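Local coordinates for capsular polysaccharide export system protein KpsC (Thermosulfurimonas dismutans, PDB 6MGB), which transfers Kdo in beta-(2,4) linkage, consistent with building the glycolipid on which Gram-negative capsular polysaccharides are carried, and binds CMP, at residues F152-T165 with N192-V205. Residues are numbered along the deposited sequence; the frame is centred on the assembly and turned at random. Where two conformers were deposited one is given.
Sequences FTPYRERVLLIDQT and NPGAEIYVKVHPEV. With C5P (cytidine-5'-monophosphate), chain D.
With CG set anti to the backbone N (chi1 -168°), His202 turns its imidazole toward Thr165, whose methyl CG2 sits over one ring face, 3.4 Å from the ring centroid, in a CH-pi contact. Pro203 CD covers the opposite face. Held between them, the ring uses both nitrogens: ND1 accepts from Glu204 N and caps the helix starting at Pro203, while NE2 donates to phosphate oxygen O2P of CMP at 3.0 Å.

Leading up to this site, strands 158-162 and 196-200 are parallel neighbours in the six-stranded parallel sheet of a GT-B-type domain. Six backbone bonds zip them together, from Glu196 N to Glu157 O at 2.9 Å through to Asp163 N to Lys200 O at 3.0 Å. Near the strand starts, Phe152 directs its edge at the face of Tyr198, planes at 73°, CE1 lying 3.5 Å from Tyr198 CZ. Val159 CG2 and Ile197 CD1 press tightly together at 3.4 Å on the other side of the sheet. Further out, Glu196 OE2 lies over the centre of the Arg156 guanidinium, a long salt bridge of charges alone.

At the C-terminal ends two carbonyls meet the ligand: cytosine N4 donates to Asp163 O at 2.9 Å and more weakly to Lys200 O. Lys200 NZ reaches N3 at 3.2 Å while also bonding Val201 O. Asp163 turns its carboxylate to other partners, among them Leu214 N and Ala215 N. Carbonyl acceptors facing an amino group, with a lysine at N3, suit cytosine, while the flanked, capped His202 ring has its rotation fixed, directing NE2 at the phosphate.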
loop_
_atom_site.group_PDB
_atom_site.type_symbol
_atom_site.label_atom_id
_atom_site.label_comp_id
_atom_site.label_asym_id
_atom_site.label_seq_id
_atom_site.Cartn_x
_atom_site.Cartn_y
_atom_site.Cartn_z
ATOM N N PHE A 152 26.984 -2.157 5.073
ATOM C CA PHE A 152 26.694 -3.200 6.046
ATOM C C PHE A 152 27.885 -4.137 6.184
ATOM O O PHE A 152 28.549 -4.465 5.194
ATOM C CB PHE A 152 25.456 -4.005 5.638
ATOM C CG PHE A 152 24.172 -3.231 5.719
ATOM C CD1 PHE A 152 23.654 -2.851 6.948
ATOM C CD2 PHE A 152 23.478 -2.890 4.570
ATOM C CE1 PHE A 152 22.470 -2.141 7.027
ATOM C CE2 PHE A 152 22.295 -2.179 4.644
ATOM C CZ PHE A 152 21.790 -1.805 5.873
ATOM N N THR A 153 28.147 -4.569 7.411
ATOM C CA THR A 153 29.217 -5.530 7.652
ATOM C C THR A 153 28.785 -6.911 7.168
ATOM O O THR A 153 27.674 -7.351 7.485
ATOM C CB THR A 153 29.564 -5.576 9.140
ATOM O OG1 THR A 153 30.002 -4.281 9.571
ATOM C CG2 THR A 153 30.665 -6.597 9.413
ATOM N N PRO A 154 29.615 -7.619 6.402
ATOM C CA PRO A 154 29.225 -8.962 5.950
ATOM C C PRO A 154 28.928 -9.892 7.119
ATOM O O PRO A 154 29.667 -9.941 8.104
ATOM C CB PRO A 154 30.446 -9.433 5.151
ATOM C CG PRO A 154 31.110 -8.183 4.701
ATOM C CD PRO A 154 30.881 -7.179 5.788
ATOM N N TYR A 155 27.824 -10.630 6.998
ATOM C CA TYR A 155 27.450 -11.709 7.908
ATOM C C TYR A 155 27.146 -11.226 9.321
ATOM O O TYR A 155 26.988 -12.051 10.231
ATOM C CB TYR A 155 28.537 -12.790 7.948
ATOM C CG TYR A 155 28.974 -13.235 6.574
ATOM C CD1 TYR A 155 30.204 -12.855 6.056
ATOM C CD2 TYR A 155 28.145 -14.020 5.784
ATOM C CE1 TYR A 155 30.604 -13.255 4.796
ATOM C CE2 TYR A 155 28.535 -14.425 4.523
ATOM C CZ TYR A 155 29.764 -14.039 4.033
ATOM O OH TYR A 155 30.152 -14.441 2.777
ATOM N N ARG A 156 27.047 -9.918 9.533
ATOM C CA ARG A 156 26.705 -9.383 10.844
ATOM C C ARG A 156 25.205 -9.522 11.080
ATOM O O ARG A 156 24.398 -9.157 10.220
ATOM C CB ARG A 156 27.132 -7.918 10.942
ATOM C CG ARG A 156 26.957 -7.290 12.315
ATOM C CD ARG A 156 27.849 -7.947 13.357
ATOM N NE ARG A 156 27.886 -7.181 14.603
ATOM C CZ ARG A 156 28.801 -6.260 14.902
ATOM N NH1 ARG A 156 29.782 -5.974 14.052
ATOM N NH2 ARG A 156 28.737 -5.620 16.061
ATOM N N GLU A 157 24.834 -10.055 12.242
ATOM C CA GLU A 157 23.424 -10.219 12.570
ATOM C C GLU A 157 22.766 -8.854 12.731
ATOM O O GLU A 157 23.296 -7.976 13.420
ATOM C CB GLU A 157 23.264 -11.039 13.851
ATOM C CG GLU A 157 21.829 -11.448 14.146
ATOM C CD GLU A 157 21.659 -12.050 15.529
ATOM O OE1 GLU A 157 22.679 -12.261 16.221
ATOM O OE2 GLU A 157 20.504 -12.311 15.927
ATOM N N ARG A 158 21.611 -8.677 12.096
ATOM C CA ARG A 158 20.934 -7.387 12.102
ATOM C C ARG A 158 19.491 -7.573 11.658
ATOM O O ARG A 158 19.184 -8.462 10.858
ATOM C CB ARG A 158 21.647 -6.388 11.183
ATOM C CG ARG A 158 21.802 -6.903 9.764
ATOM C CD ARG A 158 22.420 -5.881 8.828
ATOM N NE ARG A 158 22.671 -6.476 7.516
ATOM C CZ ARG A 158 23.856 -6.895 7.077
ATOM N NH1 ARG A 158 24.945 -6.776 7.828
ATOM N NH2 ARG A 158 23.954 -7.431 5.868
ATOM N N VAL A 159 18.611 -6.716 12.180
ATOM C CA VAL A 159 17.204 -6.702 11.807
ATOM C C VAL A 159 16.823 -5.278 11.420
ATOM O O VAL A 159 17.516 -4.313 11.748
ATOM C CB VAL A 159 16.289 -7.222 12.938
ATOM C CG1 VAL A 159 16.724 -8.615 13.374
ATOM C CG2 VAL A 159 16.291 -6.267 14.127
ATOM N N LEU A 160 15.698 -5.155 10.718
ATOM C CA LEU A 160 15.231 -3.876 10.201
ATOM C C LEU A 160 13.841 -3.573 10.743
ATOM O O LEU A 160 12.941 -4.416 10.662
ATOM C CB LEU A 160 15.200 -3.876 8.669
ATOM C CG LEU A 160 14.802 -2.546 8.021
ATOM C CD1 LEU A 160 15.822 -1.461 8.335
ATOM C CD2 LEU A 160 14.639 -2.707 6.518
ATOM N N LEU A 161 13.675 -2.371 11.290
ATOM C CA LEU A 161 12.379 -1.861 11.720
ATOM C C LEU A 161 11.921 -0.797 10.731
ATOM O O LEU A 161 12.697 0.095 10.372
ATOM C CB LEU A 161 12.459 -1.274 13.134
ATOM C CG LEU A 161 12.451 -2.245 14.322
ATOM C CD1 LEU A 161 13.418 -3.404 14.129
ATOM C CD2 LEU A 161 12.784 -1.490 15.599
ATOM N N ILE A 162 10.669 -0.896 10.293
ATOM C CA ILE A 162 10.101 0.023 9.313
ATOM C C ILE A 162 9.327 1.100 10.061
ATOM O O ILE A 162 8.410 0.799 10.832
ATOM C CB ILE A 162 9.197 -0.715 8.311
ATOM C CG1 ILE A 162 10.004 -1.775 7.553
ATOM C CG2 ILE A 162 8.555 0.275 7.333
ATOM C CD1 ILE A 162 9.170 -2.675 6.665
ATOM N N ASP A 163 9.695 2.358 9.834
ATOM C CA ASP A 163 8.957 3.476 10.402
ATOM C C ASP A 163 7.917 3.956 9.395
ATOM O O ASP A 163 8.024 3.713 8.192
ATOM C CB ASP A 163 9.902 4.621 10.780
ATOM C CG ASP A 163 9.271 5.604 11.754
ATOM O OD1 ASP A 163 8.256 5.251 12.391
ATOM O OD2 ASP A 163 9.790 6.734 11.888
ATOM N N GLN A 164 6.897 4.641 9.905
ATOM C CA GLN A 164 5.800 5.130 9.082
ATOM C C GLN A 164 5.568 6.607 9.376
ATOM O O GLN A 164 6.216 7.203 10.244
ATOM C CB GLN A 164 4.534 4.298 9.320
ATOM C CG GLN A 164 4.624 2.908 8.717
ATOM C CD GLN A 164 3.501 1.997 9.166
ATOM O OE1 GLN A 164 3.723 1.028 9.892
ATOM N NE2 GLN A 164 2.284 2.302 8.732
ATOM N N THR A 165 4.644 7.205 8.628
ATOM C CA THR A 165 4.333 8.620 8.765
ATOM C C THR A 165 3.221 8.811 9.783
ATOM O O THR A 165 2.241 8.060 9.801
ATOM C CB THR A 165 3.902 9.223 7.426
ATOM O OG1 THR A 165 2.671 8.624 7.004
ATOM C CG2 THR A 165 4.966 8.996 6.363
ATOM N N ASN A 192 16.146 -10.213 19.643
ATOM C CA ASN A 192 17.394 -10.230 18.876
ATOM C C ASN A 192 18.515 -9.605 19.699
ATOM O O ASN A 192 19.104 -8.593 19.310
ATOM C CB ASN A 192 17.207 -9.500 17.548
ATOM C CG ASN A 192 16.003 -10.002 16.771
ATOM O OD1 ASN A 192 16.090 -10.977 16.024
ATOM N ND2 ASN A 192 14.867 -9.336 16.946
ATOM N N PRO A 193 18.844 -10.199 20.849
ATOM C CA PRO A 193 19.848 -9.579 21.730
ATOM C C PRO A 193 21.202 -9.368 21.073
ATOM O O PRO A 193 21.881 -8.382 21.383
ATOM C CB PRO A 193 19.939 -10.565 22.905
ATOM C CG PRO A 193 19.373 -11.854 22.385
ATOM C CD PRO A 193 18.315 -11.454 21.409
ATOM N N GLY A 194 21.617 -10.257 20.175
ATOM C CA GLY A 194 22.924 -10.156 19.562
ATOM C C GLY A 194 22.974 -9.416 18.246
ATOM O O GLY A 194 24.043 -9.340 17.633
ATOM N N ALA A 195 21.858 -8.852 17.796
ATOM C CA ALA A 195 21.761 -8.259 16.472
ATOM C C ALA A 195 21.903 -6.744 16.533
ATOM O O ALA A 195 21.583 -6.107 17.539
ATOM C CB ALA A 195 20.424 -8.615 15.819
ATOM N N GLU A 196 22.393 -6.173 15.436
ATOM C CA GLU A 196 22.317 -4.735 15.232
ATOM C C GLU A 196 20.894 -4.357 14.844
ATOM O O GLU A 196 20.215 -5.100 14.131
ATOM C CB GLU A 196 23.292 -4.292 14.141
ATOM C CG GLU A 196 24.750 -4.584 14.461
ATOM C CD GLU A 196 25.706 -3.956 13.466
ATOM O OE1 GLU A 196 25.432 -4.020 12.250
ATOM O OE2 GLU A 196 26.731 -3.391 13.904
ATOM N N ILE A 197 20.444 -3.200 15.318
ATOM C CA ILE A 197 19.077 -2.738 15.101
ATOM C C ILE A 197 19.126 -1.539 14.165
ATOM O O ILE A 197 19.775 -0.531 14.471
ATOM C CB ILE A 197 18.382 -2.378 16.423
ATOM C CG1 ILE A 197 18.421 -3.565 17.395
ATOM C CG2 ILE A 197 16.948 -1.930 16.167
ATOM C CD1 ILE A 197 17.839 -4.855 16.843
ATOM N N TYR A 198 18.443 -1.650 13.030
ATOM C CA TYR A 198 18.313 -0.559 12.076
ATOM C C TYR A 198 16.859 -0.120 11.978
ATOM O O TYR A 198 15.947 -0.953 11.977
ATOM C CB TYR A 198 18.820 -0.971 10.691
ATOM C CG TYR A 198 20.315 -1.173 10.617
ATOM C CD1 TYR A 198 20.891 -2.381 10.984
ATOM C CD2 TYR A 198 21.151 -0.159 10.167
ATOM C CE1 TYR A 198 22.258 -2.571 10.914
ATOM C CE2 TYR A 198 22.518 -0.340 10.095
ATOM C CZ TYR A 198 23.066 -1.549 10.467
ATOM O OH TYR A 198 24.428 -1.737 10.399
ATOM N N VAL A 199 16.654 1.192 11.898
ATOM C CA VAL A 199 15.340 1.793 11.707
ATOM C C VAL A 199 15.374 2.583 10.408
ATOM O O VAL A 199 16.236 3.452 10.229
ATOM C CB VAL A 199 14.953 2.705 12.886
ATOM C CG1 VAL A 199 13.642 3.433 12.606
ATOM C CG2 VAL A 199 14.853 1.904 14.173
ATOM N N LYS A 200 14.435 2.294 9.509
ATOM C CA LYS A 200 14.342 2.990 8.230
ATOM C C LYS A 200 13.245 4.044 8.333
ATOM O O LYS A 200 12.065 3.711 8.493
ATOM C CB LYS A 200 14.066 2.018 7.087
ATOM C CG LYS A 200 13.863 2.692 5.730
ATOM C CD LYS A 200 14.976 3.691 5.427
ATOM C CE LYS A 200 14.925 4.196 3.995
ATOM N NZ LYS A 200 13.584 4.726 3.625
ATOM N N VAL A 201 13.640 5.314 8.239
ATOM C CA VAL A 201 12.680 6.409 8.272
ATOM C C VAL A 201 11.936 6.481 6.945
ATOM O O VAL A 201 12.489 6.196 5.874
ATOM C CB VAL A 201 13.399 7.734 8.586
ATOM C CG1 VAL A 201 12.440 8.913 8.497
ATOM C CG2 VAL A 201 14.037 7.674 9.969
ATOM N N HIS A 202 10.669 6.881 7.017
ATOM C CA HIS A 202 9.821 6.927 5.834
ATOM C C HIS A 202 10.267 8.065 4.913
ATOM O O HIS A 202 10.645 9.137 5.393
ATOM C CB HIS A 202 8.363 7.121 6.257
ATOM C CG HIS A 202 7.368 6.897 5.161
ATOM N ND1 HIS A 202 7.145 7.815 4.158
ATOM C CD2 HIS A 202 6.517 5.870 4.927
ATOM C CE1 HIS A 202 6.209 7.358 3.346
ATOM N NE2 HIS A 202 5.810 6.180 3.790
ATOM N N PRO A 203 10.237 7.865 3.590
ATOM C CA PRO A 203 10.725 8.929 2.691
ATOM C C PRO A 203 10.008 10.257 2.856
ATOM O O PRO A 203 10.647 11.310 2.743
ATOM C CB PRO A 203 10.507 8.333 1.290
ATOM C CG PRO A 203 9.568 7.182 1.481
ATOM C CD PRO A 203 9.868 6.653 2.842
ATOM N N GLU A 204 8.696 10.247 3.109
ATOM C CA GLU A 204 7.979 11.501 3.320
ATOM C C GLU A 204 8.474 12.223 4.565
ATOM O O GLU A 204 8.363 13.452 4.657
ATOM C CB GLU A 204 6.475 11.241 3.418
ATOM C CG GLU A 204 5.829 10.862 2.096
ATOM C CD GLU A 204 4.362 10.509 2.245
ATOM O OE1 GLU A 204 3.729 10.994 3.206
ATOM O OE2 GLU A 204 3.845 9.742 1.405
ATOM N N VAL A 205 9.016 11.484 5.535
ATOM C CA VAL A 205 9.600 12.114 6.712
ATOM C C VAL A 205 11.007 12.609 6.407
ATOM O O VAL A 205 11.431 13.654 6.913
ATOM C CB VAL A 205 9.584 11.134 7.900
ATOM C CG1 VAL A 205 10.361 11.699 9.085
ATOM C CG2 VAL A 205 8.151 10.831 8.310
HETATM O O3P C5P D . 2.682 2.096 3.547
HETATM P P C5P D . 3.729 3.180 3.654
HETATM O O1P C5P D . 4.375 3.105 5.035
HETATM O O2P C5P D . 3.314 4.613 3.389
HETATM O "O5'" C5P D . 4.853 2.793 2.598
HETATM C "C5'" C5P D . 4.746 3.159 1.231
HETATM C "C4'" C5P D . 5.998 2.787 0.480
HETATM O "O4'" C5P D . 7.067 3.692 0.861
HETATM C "C3'" C5P D . 6.554 1.402 0.786
HETATM O "O3'" C5P D . 5.932 0.384 0.021
HETATM C "C2'" C5P D . 8.040 1.557 0.489
HETATM O "O2'" C5P D . 8.302 1.444 -0.902
HETATM C "C1'" C5P D . 8.295 3.000 0.927
HETATM N N1 C5P D . 8.801 3.077 2.318
HETATM C C2 C5P D . 10.261 3.283 2.584
HETATM N N3 C5P D . 10.763 3.360 4.001
HETATM C C4 C5P D . 9.835 3.243 5.122
HETATM C C5 C5P D . 8.383 3.038 4.857
HETATM C C6 C5P D . 7.883 2.961 3.441
HETATM O O2 C5P D . 11.016 3.379 1.680
HETATM N N4 C5P D . 10.322 3.315 6.497
HETATM O O HOH W 1 25.654 -7.998 15.699
HETATM O O HOH W 2 20.020 -12.407 18.796
HETATM O O HOH W 3 18.247 -11.936 14.600
HETATM O O HOH W 4 9.151 7.704 9.416
#